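Local coordinates for computational Design of Enzyme (Synthetic construct, PDB 3TP4), which is a computationally designed enzyme on a glycosyl hydrolase family 26 TIM-barrel scaffold, probably built to carry an activated serine in a catalytic triad, at residues Asp263-Ala268 and Lys308-Ala313; Gly221-Asn226 and Leu243-Tyr248; Gly26-Gly31 and Ala313-Tyr318; Asp254-Gly259 and Thr301-Ala306; Tyr215-Gly220 and Leu231-Gly236. All blocks are in the same frame, centred on the assembly; numbering follows the deposited sequence.

Interaction 1: Asp263-Ala268 and Lys308-Ala313; sequences DLRMIA and KADPVA
Arg265 of helix 254-274 reaches out to Asp310 in the loop that follows helix 299-308, and its long chain lies against Val312 on the way. The close-packed part sits near the helix backbone. Ala313 sets its CB against Leu264 CB at 3.7 Å, and Ala268 CB comes to 3.3 Å from the carbonyl O of Val312. CG1 of Val312, anti to its own backbone N, lies against the Arg265 carbonyl O. The looser side, only partly buried, is polar. There the Arg265 chain bends at chi3 (60°) and brings NH1 to Asp310 OD1 at 2.9 Å in a salt bridge, with a weaker bond to OD2 at 3.2 Å. The guanidinium and carboxylate planes stand 77° apart, so this is no flat, two-pronged pairing, and Val312 CB lies over one guanidinium face. Asp310 OD1 also accepts bonds from the backbone N of Val312, closing an Asx turn, and, almost straight (174°), from that of Ala313, completing an Asx motif. Three donors thus converge on one carboxylate oxygen: the aspartate shapes its own loop and ties it to the helix, and the gathered N-H groups would favour its charged form.

Interaction 2: Gly221-Asn226 and Leu243-Tyr248; sequences GGFGGN and LGLDTY
The side chains of Phe223 and Leu245 run side by side with their ends pointing opposite ways, and Leu245 CD1 comes up to the edge of the ring, near its plane, 4.0 Å from Phe223 CD2. Leu245 CG is anti to the backbone N (chi1 -175°), and this carries CD1 across to the glycine loop, where it also touches Gly221 CA. Over the centre of one face of the Phe223 ring hangs the carbonyl O of Gly221, 4.1 Å above the plane. Next along the strand, the backbones come closest at Gly221, whose CA makes a C-H...O contact of 3.2 Å with Asp246 O. Thr247 turns OG1 to the same glycine, 3.7 Å from its CA, and a water joins that hydroxyl (2.7 Å) to Gly222 N (3.2 Å). Further round the loop, Phe223 to Asn226 form a type I' turn, in which Phe223 O accepts bonds from both the backbone N and the side-chain ND2 of Asn226. The carboxylate of Asp246 is engaged by Arg171 and Thr281. Strands 213-217 and 242-249 are parallel neighbours in the barrel, and a loop leaving the C-terminal end of one strand to fold over the next is typical of a TIM barrel.

Interaction 3: Gly26-Gly31 and Ala313-Tyr318; sequences GVRGEG and ASRNAY
The turn that leads from helix 15-27 into strand 32-37 of the barrel meets the loop entering strand 318-321, the strand beside it, and Arg28 spans the join. Its guanidinium grips the carbonyl O of Arg315 side-on: NE at 2.9 Å and NH2 at 3.1 Å both bond this one oxygen, which lies close to the guanidinium plane. The two donors approach from the same face of the Arg315 carbonyl, NE well above its plane and NH2 tilted by 20°. A bend at chi3 (57°) turns the end of the Arg28 chain to that oxygen, while its CG packs on Ala317 CB. Val27 CG1 meets the same methyl at 4.0 Å, extending the apolar side of the contact. The Arg315 side chain crosses that of Arg28 at about a right angle, with guanidinium planes 52° apart and NH2 of Arg315 over one face of the Arg28 group, 3.5 Å from its NH1. Asp272 makes salt bridges to both arginines, and Asp25 makes another to Arg28. Around Gly29 the link is wetter. Its N donates to one water at 2.7 Å and only weakly to Ser314 O, and a second water joins Gly29 O to the Ser314 hydroxyl, which also bonds the carbonyl O of Asp310. Asn316 bonds Ala313 O through ND2 and the Ser278 hydroxyl through OD1. The shared carboxylate of Asp272 would offset the repulsion of the two cations and probably allows them to lie this close, while Arg28 satisfies a loop carbonyl with two N-H groups at once.

Interaction 4: Asp254-Gly259 and Thr301-Ala306; sequences DAFLAG and TKVLAA
Leu257 projects from helix 254-274 into the side of helix 299-308 and carries most of this contact. Its CD2 meets three successive features of the other helix: Val303 CA at 4.0 Å, Val303 CG2 at 4.1 Å and Ala306 CB at 4.1 Å. CD1, the other branch, meets Lys302 CE at 4.2 Å. Leu257 CG is anti to the carbonyl carbon (chi1 -70°), and the branched end thereby comes over the ridge formed by Val303 and Ala306, one turn apart. Val303 CG2 has a second neighbour in Phe256, which presents CE2 at the edge of its ring at 4.3 Å. One shell out, Phe256 rests on Thr247 and Asp249 of strand 242-249, tying the contact to the barrel wall. Lys302 bends at chi3 and its NZ bonds the carbonyl O of Gly252, just ahead of the first helix; Asp254 OD1 stays 5.3 Å from that NZ, close enough for a modest electrostatic attraction at most. The two helix segments run in the same general sense but are inclined by 42°, and their axes approach to 10.2 Å, a wide spacing that the leucine bridges. No hydrogen bond joins the two segments directly, and the area they bury is small. The adhesion is accordingly of the dispersion and hydrophobic kind, centred on one leucine, with the end of the lysine chain touching that leucine while its ammonium bonds a carbonyl.

Interaction 5: Tyr215-Gly220 and Leu231-Gly236; sequences YAWGPG and LRTYPG
The indole of Trp217, at the end of strand 213-217, is covered on one face by Tyr234 and Pro235. Pro235 CD sits almost squarely above the five-membered ring, 3.6 Å from its centroid and only 5° off the normal, a CH-pi contact. The six-membered ring takes a second, off-centre one from Tyr234 CA. The Tyr234 side chain crosses the indole at about a right angle and turns its ring edge to the same face: the centroids are 5.2 Å apart with planes at 60°, and Tyr234 CD1 comes to 3.6 Å from Trp217 CZ3. Tyr234 CG lies anti to the backbone N (chi1 -178°), which carries the ring along the benzene end of the indole. Pro219 CD lies on the opposite face, offset toward the rim, so both faces are covered, by different parts of the two segments. Leu231 CD2 adds a looser touch at CH2, 4.3 Å away. Outward from this apolar centre, the indole N-H edge turns to Thr233: NE1 to OG1 is a weak hydrogen bond of 3.4 Å, with OG1 near the ring plane, and the same hydroxyl touches Pro219 CB at 3.8 Å. At the rim, the Tyr234 hydroxyl bonds Asp237, and Gln194 and Arg198 of helix 190-207 take the carbonyls of Tyr234 and Pro235. A buried tryptophan at a strand end, roofed by the connection that leads through helix 227-230 to the neighbouring parallel strand 242-249, belongs to a beta-alpha-beta unit of the TIM barrel.

How the interactions relate
Helix 254-274 joins interactions 1 and 4, whose centres lie 11 Å apart, and Phe256 of interaction 4 also packs on Thr247 of interaction 2. Interaction 1 reaches interaction 2 through Asp263, whose OD1 and OD2 probably bond Gly225 N (2.7 Å) and Phe223 N (2.8 Å). It shares Ala313 with interaction 3, only about 9 Å away between centres. Interactions 2 and 5 meet in the barrel sheet, where Gly244 N and Asp246 N probably bond Trp217 O and Gly220 O, both at 2.8 Å. The side chain of Asp246 comes close to, but makes no contact with, a possible serine-histidine-glutamate triad; if that is the designed site, interaction 2 is its near neighbour.

Interaction 1: Asp263-Ala268 and Lys308-Ala313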
# COMPACT_ATOMS: atom_id res chain seq x y z
N ASP A 263 -2.63 -1.92 18.75
CA ASP A 263 -2.61 -2.12 17.31
C ASP A 263 -1.20 -2.30 16.76
O ASP A 263 -0.97 -3.12 15.88
CB ASP A 263 -3.28 -0.95 16.58
CG ASP A 263 -4.81 -1.01 16.64
OD1 ASP A 263 -5.35 -2.03 17.11
OD2 ASP A 263 -5.45 -0.03 16.21
N LEU A 264 -0.25 -1.51 17.26
CA LEU A 264 1.12 -1.65 16.78
C LEU A 264 1.71 -3.00 17.17
O LEU A 264 2.45 -3.61 16.39
CB LEU A 264 2.01 -0.47 17.25
CG LEU A 264 1.75 0.88 16.55
CD1 LEU A 264 2.53 2.02 17.20
CD2 LEU A 264 2.07 0.82 15.06
N ARG A 265 1.36 -3.49 18.36
CA ARG A 265 1.79 -4.82 18.76
C ARG A 265 1.20 -5.84 17.81
O ARG A 265 1.88 -6.75 17.34
CB ARG A 265 1.32 -5.17 20.17
CG ARG A 265 2.10 -4.49 21.29
CD ARG A 265 1.56 -4.94 22.65
NE ARG A 265 1.68 -6.38 22.84
CZ ARG A 265 2.69 -6.97 23.47
NH1 ARG A 265 3.67 -6.24 23.97
NH2 ARG A 265 2.71 -8.29 23.61
N MSE A 266 -0.10 -5.69 17.55
CA MSE A 266 -0.81 -6.63 16.70
C MSE A 266 -0.19 -6.74 15.31
O MSE A 266 0.06 -7.85 14.83
CB MSE A 266 -2.27 -6.21 16.57
CG MSE A 266 -3.04 -7.07 15.61
SE MSE A 266 -4.80 -6.29 15.32
CE MSE A 266 -4.30 -4.64 14.36
N ILE A 267 0.04 -5.61 14.65
CA ILE A 267 0.58 -5.71 13.30
C ILE A 267 1.99 -6.32 13.27
O ILE A 267 2.33 -7.04 12.34
CB ILE A 267 0.52 -4.38 12.50
CG1 ILE A 267 1.50 -3.35 13.04
CG2 ILE A 267 -0.92 -3.83 12.49
CD1 ILE A 267 1.60 -2.12 12.12
N ALA A 268 2.81 -6.00 14.28
CA ALA A 268 4.15 -6.57 14.39
C ALA A 268 4.06 -8.09 14.57
O ALA A 268 4.86 -8.83 14.01
CB ALA A 268 4.90 -5.95 15.57
N LYS A 308 8.29 3.11 22.01
CA LYS A 308 9.58 2.62 22.47
C LYS A 308 9.44 1.73 23.70
O LYS A 308 10.14 0.73 23.84
CB LYS A 308 10.52 3.78 22.78
CG LYS A 308 10.97 4.54 21.55
CD LYS A 308 11.72 5.80 21.91
CE LYS A 308 12.98 5.49 22.67
NZ LYS A 308 13.84 6.71 22.83
N ALA A 309 8.51 2.09 24.59
CA ALA A 309 8.32 1.36 25.84
C ALA A 309 7.80 -0.06 25.65
O ALA A 309 7.78 -0.83 26.60
CB ALA A 309 7.39 2.14 26.76
N ASP A 310 7.38 -0.41 24.44
CA ASP A 310 6.83 -1.74 24.19
C ASP A 310 7.70 -2.53 23.21
O ASP A 310 7.83 -2.14 22.05
CB ASP A 310 5.41 -1.63 23.64
CG ASP A 310 4.66 -2.95 23.67
OD1 ASP A 310 5.00 -3.85 22.88
OD2 ASP A 310 3.74 -3.07 24.50
N PRO A 311 8.27 -3.66 23.66
CA PRO A 311 9.23 -4.36 22.80
C PRO A 311 8.60 -4.96 21.55
O PRO A 311 9.31 -5.32 20.61
CB PRO A 311 9.79 -5.46 23.72
CG PRO A 311 8.78 -5.61 24.82
CD PRO A 311 8.16 -4.26 25.01
N VAL A 312 7.28 -5.08 21.53
CA VAL A 312 6.63 -5.64 20.36
C VAL A 312 6.09 -4.54 19.45
O VAL A 312 6.28 -4.59 18.24
CB VAL A 312 5.48 -6.60 20.75
CG1 VAL A 312 4.74 -7.10 19.50
CG2 VAL A 312 6.03 -7.77 21.58
N ALA A 313 5.40 -3.56 20.03
CA ALA A 313 4.92 -2.41 19.27
C ALA A 313 6.07 -1.64 18.60
O ALA A 313 5.89 -1.01 17.56
CB ALA A 313 4.12 -1.47 20.17

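Interaction 2: Gly221-Asn226 and Leu243-Tyr248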
# COMPACT_ATOMS: atom_id res chain seq x y z
N GLY A 221 -6.99 2.20 11.01
CA GLY A 221 -6.51 2.16 12.38
C GLY A 221 -7.62 2.12 13.41
O GLY A 221 -8.80 2.18 13.06
N GLY A 222 -7.23 2.03 14.68
CA GLY A 222 -8.17 1.97 15.78
C GLY A 222 -8.92 0.66 15.80
O GLY A 222 -10.15 0.65 15.77
N PHE A 223 -8.18 -0.45 15.86
CA PHE A 223 -8.79 -1.77 15.85
C PHE A 223 -8.95 -2.39 17.23
O PHE A 223 -9.60 -3.43 17.37
CB PHE A 223 -8.01 -2.70 14.90
CG PHE A 223 -8.04 -2.24 13.46
CD1 PHE A 223 -9.19 -2.40 12.70
CD2 PHE A 223 -6.94 -1.62 12.89
CE1 PHE A 223 -9.24 -1.96 11.39
CE2 PHE A 223 -6.98 -1.17 11.58
CZ PHE A 223 -8.12 -1.34 10.82
N GLY A 224 -8.36 -1.77 18.25
CA GLY A 224 -8.42 -2.32 19.59
C GLY A 224 -7.65 -3.63 19.65
O GLY A 224 -7.91 -4.50 20.49
N GLY A 225 -6.71 -3.77 18.72
CA GLY A 225 -5.89 -4.97 18.66
C GLY A 225 -6.66 -6.20 18.25
O GLY A 225 -6.19 -7.32 18.48
N ASN A 226 -7.82 -6.00 17.62
CA ASN A 226 -8.67 -7.12 17.19
C ASN A 226 -8.31 -7.60 15.79
O ASN A 226 -8.61 -6.93 14.80
CB ASN A 226 -10.15 -6.75 17.30
CG ASN A 226 -10.60 -6.53 18.75
OD1 ASN A 226 -10.65 -7.48 19.53
ND2 ASN A 226 -10.91 -5.28 19.11
N LEU A 243 2.76 -4.75 6.06
CA LEU A 243 1.47 -4.61 6.72
C LEU A 243 1.45 -3.29 7.47
O LEU A 243 2.37 -3.00 8.25
CB LEU A 243 1.26 -5.74 7.72
CG LEU A 243 1.40 -7.16 7.16
CD1 LEU A 243 1.45 -8.17 8.29
CD2 LEU A 243 0.25 -7.46 6.24
N GLY A 244 0.40 -2.50 7.24
CA GLY A 244 0.36 -1.14 7.76
C GLY A 244 -0.70 -0.83 8.80
O GLY A 244 -1.43 -1.71 9.26
N LEU A 245 -0.77 0.44 9.17
CA LEU A 245 -1.69 0.94 10.19
C LEU A 245 -1.71 2.45 10.06
O LEU A 245 -0.64 3.08 10.01
CB LEU A 245 -1.19 0.59 11.60
CG LEU A 245 -2.15 0.96 12.73
CD1 LEU A 245 -3.26 -0.10 12.84
CD2 LEU A 245 -1.39 1.08 14.07
N ASP A 246 -2.90 3.02 10.02
CA ASP A 246 -3.07 4.46 9.85
C ASP A 246 -3.87 5.04 11.01
O ASP A 246 -5.03 4.69 11.19
CB ASP A 246 -3.79 4.76 8.53
CG ASP A 246 -3.13 4.08 7.34
OD1 ASP A 246 -1.89 4.17 7.20
OD2 ASP A 246 -3.85 3.45 6.54
N THR A 247 -3.24 5.91 11.79
CA THR A 247 -3.89 6.46 12.97
C THR A 247 -3.48 7.90 13.21
O THR A 247 -2.31 8.20 13.45
CB THR A 247 -3.52 5.65 14.23
OG1 THR A 247 -3.94 4.29 14.06
CG2 THR A 247 -4.20 6.23 15.45
N TYR A 248 -4.47 8.80 13.14
CA TYR A 248 -4.26 10.19 13.50
C TYR A 248 -5.02 10.45 14.80
O TYR A 248 -6.05 9.85 15.04
CB TYR A 248 -4.76 11.13 12.40
CG TYR A 248 -3.78 11.32 11.26
CD1 TYR A 248 -2.90 10.32 10.89
CD2 TYR A 248 -3.72 12.52 10.58
CE1 TYR A 248 -1.98 10.51 9.84
CE2 TYR A 248 -2.82 12.72 9.54
CZ TYR A 248 -1.95 11.71 9.18
OH TYR A 248 -1.05 11.91 8.15
O HOH W 1 -4.44 2.58 16.13

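Interaction 3: Gly26-Gly31 and Ala313-Tyr318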
# COMPACT_ATOMS: atom_id res chain seq x y z
N GLY A 26 14.84 -5.91 9.05
CA GLY A 26 15.96 -5.87 9.98
C GLY A 26 15.96 -4.68 10.91
O GLY A 26 16.47 -4.77 12.03
N VAL A 27 15.40 -3.56 10.47
CA VAL A 27 15.39 -2.37 11.31
C VAL A 27 14.34 -2.45 12.43
O VAL A 27 14.44 -1.76 13.44
CB VAL A 27 15.19 -1.08 10.46
CG1 VAL A 27 13.71 -0.84 10.19
CG2 VAL A 27 15.80 0.11 11.16
N ARG A 28 13.34 -3.31 12.26
CA ARG A 28 12.24 -3.38 13.21
C ARG A 28 12.72 -3.61 14.64
O ARG A 28 13.39 -4.60 14.92
CB ARG A 28 11.22 -4.43 12.77
CG ARG A 28 10.61 -4.10 11.39
CD ARG A 28 9.76 -5.22 10.85
NE ARG A 28 8.69 -5.55 11.78
CZ ARG A 28 8.27 -6.79 12.04
NH1 ARG A 28 8.83 -7.83 11.43
NH2 ARG A 28 7.30 -6.98 12.92
N GLY A 29 12.38 -2.69 15.54
CA GLY A 29 12.82 -2.76 16.92
C GLY A 29 14.14 -2.06 17.20
O GLY A 29 14.47 -1.81 18.36
N GLU A 30 14.90 -1.75 16.16
CA GLU A 30 16.19 -1.08 16.32
C GLU A 30 16.04 0.43 16.16
O GLU A 30 16.64 1.20 16.88
CB GLU A 30 17.22 -1.62 15.32
CG GLU A 30 17.52 -3.10 15.49
CD GLU A 30 18.04 -3.43 16.88
OE1 GLU A 30 19.03 -2.79 17.31
OE2 GLU A 30 17.46 -4.32 17.54
N GLY A 31 15.25 0.83 15.18
CA GLY A 31 14.93 2.22 14.96
C GLY A 31 13.77 2.30 13.99
O GLY A 31 13.50 1.35 13.25
N ALA A 313 5.40 -3.56 20.03
CA ALA A 313 4.92 -2.41 19.27
C ALA A 313 6.07 -1.64 18.60
O ALA A 313 5.89 -1.01 17.56
CB ALA A 313 4.12 -1.47 20.17
N SER A 314 7.26 -1.68 19.19
CA SER A 314 8.41 -1.00 18.58
C SER A 314 8.92 -1.75 17.34
O SER A 314 9.74 -1.22 16.59
CB SER A 314 9.53 -0.84 19.62
OG SER A 314 10.02 -2.11 19.99
N ARG A 315 8.44 -2.98 17.13
CA ARG A 315 8.84 -3.76 15.94
C ARG A 315 8.12 -3.31 14.66
O ARG A 315 7.46 -4.09 13.96
CB ARG A 315 8.72 -5.27 16.18
CG ARG A 315 9.78 -5.78 17.19
CD ARG A 315 9.67 -7.30 17.45
NE ARG A 315 9.72 -8.03 16.19
CZ ARG A 315 10.78 -8.09 15.39
NH1 ARG A 315 11.91 -7.46 15.73
NH2 ARG A 315 10.72 -8.77 14.26
N ASN A 316 8.29 -2.03 14.36
CA ASN A 316 7.68 -1.41 13.19
C ASN A 316 8.66 -0.52 12.43
O ASN A 316 9.37 0.28 13.03
CB ASN A 316 6.41 -0.66 13.61
CG ASN A 316 5.24 -1.61 13.78
OD1 ASN A 316 4.79 -2.19 12.80
ND2 ASN A 316 4.78 -1.81 15.01
N ALA A 317 8.71 -0.70 11.12
CA ALA A 317 9.83 -0.23 10.31
C ALA A 317 9.87 1.27 10.03
O ALA A 317 10.95 1.85 9.95
CB ALA A 317 9.88 -1.00 9.01
N TYR A 318 8.71 1.87 9.83
CA TYR A 318 8.64 3.31 9.57
C TYR A 318 7.31 3.91 10.00
O TYR A 318 6.36 3.19 10.33
CB TYR A 318 8.94 3.63 8.09
CG TYR A 318 8.00 3.00 7.06
CD1 TYR A 318 8.30 1.78 6.47
CD2 TYR A 318 6.85 3.66 6.64
CE1 TYR A 318 7.47 1.21 5.51
CE2 TYR A 318 5.99 3.10 5.66
CZ TYR A 318 6.32 1.87 5.11
OH TYR A 318 5.49 1.29 4.16
O HOH W 2 11.73 -0.23 14.56
O HOH W 3 12.81 -2.47 20.59

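Interaction 4: Asp254-Gly259 and Thr301-Ala306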
# COMPACT_ATOMS: atom_id res chain seq x y z
N ASP A 254 -3.95 9.20 27.35
CA ASP A 254 -3.44 7.89 27.76
C ASP A 254 -4.21 6.79 27.07
O ASP A 254 -3.64 5.77 26.67
CB ASP A 254 -3.51 7.71 29.27
CG ASP A 254 -2.48 8.53 30.02
OD1 ASP A 254 -1.61 9.14 29.37
OD2 ASP A 254 -2.54 8.56 31.27
N ALA A 255 -5.52 6.99 26.93
CA ALA A 255 -6.39 6.01 26.29
C ALA A 255 -6.03 5.83 24.82
O ALA A 255 -5.95 4.71 24.32
CB ALA A 255 -7.86 6.42 26.43
N PHE A 256 -5.82 6.94 24.12
CA PHE A 256 -5.42 6.83 22.73
C PHE A 256 -4.09 6.07 22.61
O PHE A 256 -3.94 5.17 21.78
CB PHE A 256 -5.28 8.19 22.07
CG PHE A 256 -4.40 8.17 20.86
CD1 PHE A 256 -4.82 7.51 19.71
CD2 PHE A 256 -3.15 8.75 20.89
CE1 PHE A 256 -4.00 7.45 18.60
CE2 PHE A 256 -2.33 8.70 19.77
CZ PHE A 256 -2.75 8.05 18.64
N LEU A 257 -3.13 6.43 23.44
CA LEU A 257 -1.82 5.80 23.40
C LEU A 257 -1.92 4.31 23.63
O LEU A 257 -1.27 3.52 22.93
CB LEU A 257 -0.87 6.46 24.40
CG LEU A 257 -0.45 7.88 24.00
CD1 LEU A 257 0.35 8.56 25.12
CD2 LEU A 257 0.32 7.84 22.70
N ALA A 258 -2.72 3.91 24.62
CA ALA A 258 -2.92 2.49 24.89
C ALA A 258 -3.49 1.77 23.68
O ALA A 258 -3.05 0.66 23.35
CB ALA A 258 -3.83 2.28 26.12
N GLY A 259 -4.47 2.38 23.03
CA GLY A 259 -5.07 1.79 21.84
C GLY A 259 -4.08 1.68 20.68
O GLY A 259 -4.05 0.70 19.94
N THR A 301 6.73 13.31 21.06
CA THR A 301 7.54 12.54 22.00
C THR A 301 6.71 11.59 22.86
O THR A 301 7.20 10.55 23.26
CB THR A 301 8.40 13.44 22.90
OG1 THR A 301 7.56 14.36 23.60
CG2 THR A 301 9.44 14.21 22.06
N LYS A 302 5.47 11.96 23.15
CA LYS A 302 4.59 11.04 23.87
C LYS A 302 4.26 9.79 23.04
O LYS A 302 4.28 8.66 23.55
CB LYS A 302 3.31 11.75 24.30
CG LYS A 302 3.51 12.73 25.43
CD LYS A 302 2.25 13.55 25.69
CE LYS A 302 1.07 12.64 26.02
NZ LYS A 302 -0.07 13.41 26.59
N VAL A 303 3.95 10.00 21.76
CA VAL A 303 3.70 8.88 20.86
C VAL A 303 4.93 7.98 20.76
O VAL A 303 4.84 6.78 20.96
CB VAL A 303 3.28 9.36 19.45
CG1 VAL A 303 3.46 8.24 18.43
CG2 VAL A 303 1.82 9.82 19.47
N LEU A 304 6.08 8.59 20.47
CA LEU A 304 7.33 7.84 20.37
C LEU A 304 7.67 7.09 21.66
O LEU A 304 8.11 5.95 21.61
CB LEU A 304 8.48 8.78 19.99
CG LEU A 304 9.83 8.09 19.79
CD1 LEU A 304 9.70 7.17 18.60
CD2 LEU A 304 11.02 9.09 19.59
N ALA A 305 7.50 7.72 22.82
CA ALA A 305 7.83 7.05 24.09
C ALA A 305 6.93 5.83 24.37
O ALA A 305 7.36 4.83 24.95
CB ALA A 305 7.79 8.04 25.25
N ALA A 306 5.67 5.92 23.96
CA ALA A 306 4.74 4.79 24.11
C ALA A 306 5.17 3.62 23.24
O ALA A 306 5.14 2.46 23.66
CB ALA A 306 3.33 5.22 23.75

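Interaction 5: Tyr215-Gly220 and Leu231-Gly236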
# COMPACT_ATOMS: atom_id res chain seq x y z
N TYR A 215 4.99 -4.35 -1.99
CA TYR A 215 3.56 -4.07 -1.94
C TYR A 215 3.07 -3.87 -0.53
O TYR A 215 3.19 -4.75 0.32
CB TYR A 215 2.78 -5.18 -2.67
CG TYR A 215 3.01 -5.13 -4.16
CD1 TYR A 215 4.03 -5.89 -4.75
CD2 TYR A 215 2.24 -4.32 -4.97
CE1 TYR A 215 4.25 -5.84 -6.11
CE2 TYR A 215 2.46 -4.26 -6.33
CZ TYR A 215 3.46 -5.02 -6.90
OH TYR A 215 3.67 -4.95 -8.25
N ALA A 216 2.51 -2.69 -0.27
CA ALA A 216 2.02 -2.36 1.06
C ALA A 216 0.50 -2.36 1.11
O ALA A 216 -0.17 -2.03 0.12
CB ALA A 216 2.57 -1.00 1.52
N TRP A 217 -0.04 -2.75 2.26
CA TRP A 217 -1.47 -2.74 2.53
C TRP A 217 -1.67 -2.37 3.99
O TRP A 217 -1.07 -2.97 4.87
CB TRP A 217 -2.06 -4.13 2.29
CG TRP A 217 -3.42 -4.36 2.93
CD1 TRP A 217 -4.65 -4.04 2.40
CD2 TRP A 217 -3.68 -4.99 4.20
NE1 TRP A 217 -5.66 -4.44 3.28
CE2 TRP A 217 -5.08 -5.01 4.38
CE3 TRP A 217 -2.86 -5.52 5.21
CZ2 TRP A 217 -5.68 -5.56 5.52
CZ3 TRP A 217 -3.45 -6.05 6.33
CH2 TRP A 217 -4.85 -6.07 6.49
N GLY A 218 -2.49 -1.36 4.24
CA GLY A 218 -2.89 -1.02 5.59
C GLY A 218 -4.37 -0.70 5.58
O GLY A 218 -4.81 0.12 4.77
N PRO A 219 -5.16 -1.34 6.46
CA PRO A 219 -6.61 -1.23 6.34
C PRO A 219 -7.21 -0.05 7.11
O PRO A 219 -8.42 0.14 7.07
CB PRO A 219 -7.11 -2.55 6.92
CG PRO A 219 -6.10 -2.87 7.98
CD PRO A 219 -4.77 -2.38 7.43
N GLY A 220 -6.37 0.72 7.79
CA GLY A 220 -6.85 1.83 8.61
C GLY A 220 -6.24 1.77 10.00
O GLY A 220 -5.11 1.32 10.15
N LEU A 231 -7.92 -7.85 9.73
CA LEU A 231 -7.72 -8.69 8.55
C LEU A 231 -8.91 -8.80 7.59
O LEU A 231 -8.83 -9.52 6.61
CB LEU A 231 -7.27 -10.09 8.95
CG LEU A 231 -5.93 -10.14 9.68
CD1 LEU A 231 -5.72 -11.55 10.23
CD2 LEU A 231 -4.78 -9.71 8.77
N ARG A 232 -10.00 -8.09 7.87
CA ARG A 232 -11.19 -8.21 7.02
C ARG A 232 -10.89 -8.06 5.53
O ARG A 232 -11.40 -8.83 4.71
CB ARG A 232 -12.28 -7.21 7.44
CG ARG A 232 -13.33 -7.81 8.38
CD ARG A 232 -14.14 -6.75 9.14
NE ARG A 232 -15.29 -6.27 8.37
CZ ARG A 232 -16.25 -5.49 8.85
NH1 ARG A 232 -16.21 -5.08 10.12
NH2 ARG A 232 -17.26 -5.10 8.07
N THR A 233 -10.04 -7.10 5.18
CA THR A 233 -9.78 -6.79 3.78
C THR A 233 -8.40 -7.26 3.30
O THR A 233 -7.94 -6.85 2.23
CB THR A 233 -9.91 -5.26 3.52
OG1 THR A 233 -8.88 -4.55 4.22
CG2 THR A 233 -11.28 -4.76 4.01
N TYR A 234 -7.75 -8.12 4.08
CA TYR A 234 -6.40 -8.58 3.78
C TYR A 234 -6.33 -9.32 2.43
O TYR A 234 -7.05 -10.29 2.23
CB TYR A 234 -5.93 -9.52 4.88
CG TYR A 234 -4.52 -10.04 4.71
CD1 TYR A 234 -3.45 -9.16 4.54
CD2 TYR A 234 -4.25 -11.41 4.76
CE1 TYR A 234 -2.16 -9.63 4.40
CE2 TYR A 234 -2.95 -11.89 4.63
CZ TYR A 234 -1.91 -10.99 4.45
OH TYR A 234 -0.62 -11.45 4.31
N PRO A 235 -5.47 -8.87 1.52
CA PRO A 235 -5.40 -9.50 0.19
C PRO A 235 -4.77 -10.90 0.18
O PRO A 235 -5.01 -11.65 -0.76
CB PRO A 235 -4.55 -8.52 -0.63
CG PRO A 235 -4.64 -7.24 0.07
CD PRO A 235 -4.71 -7.61 1.55
N GLY A 236 -3.97 -11.23 1.19
CA GLY A 236 -3.35 -12.54 1.25
C GLY A 236 -1.83 -12.50 1.27
O GLY A 236 -1.23 -11.56 0.75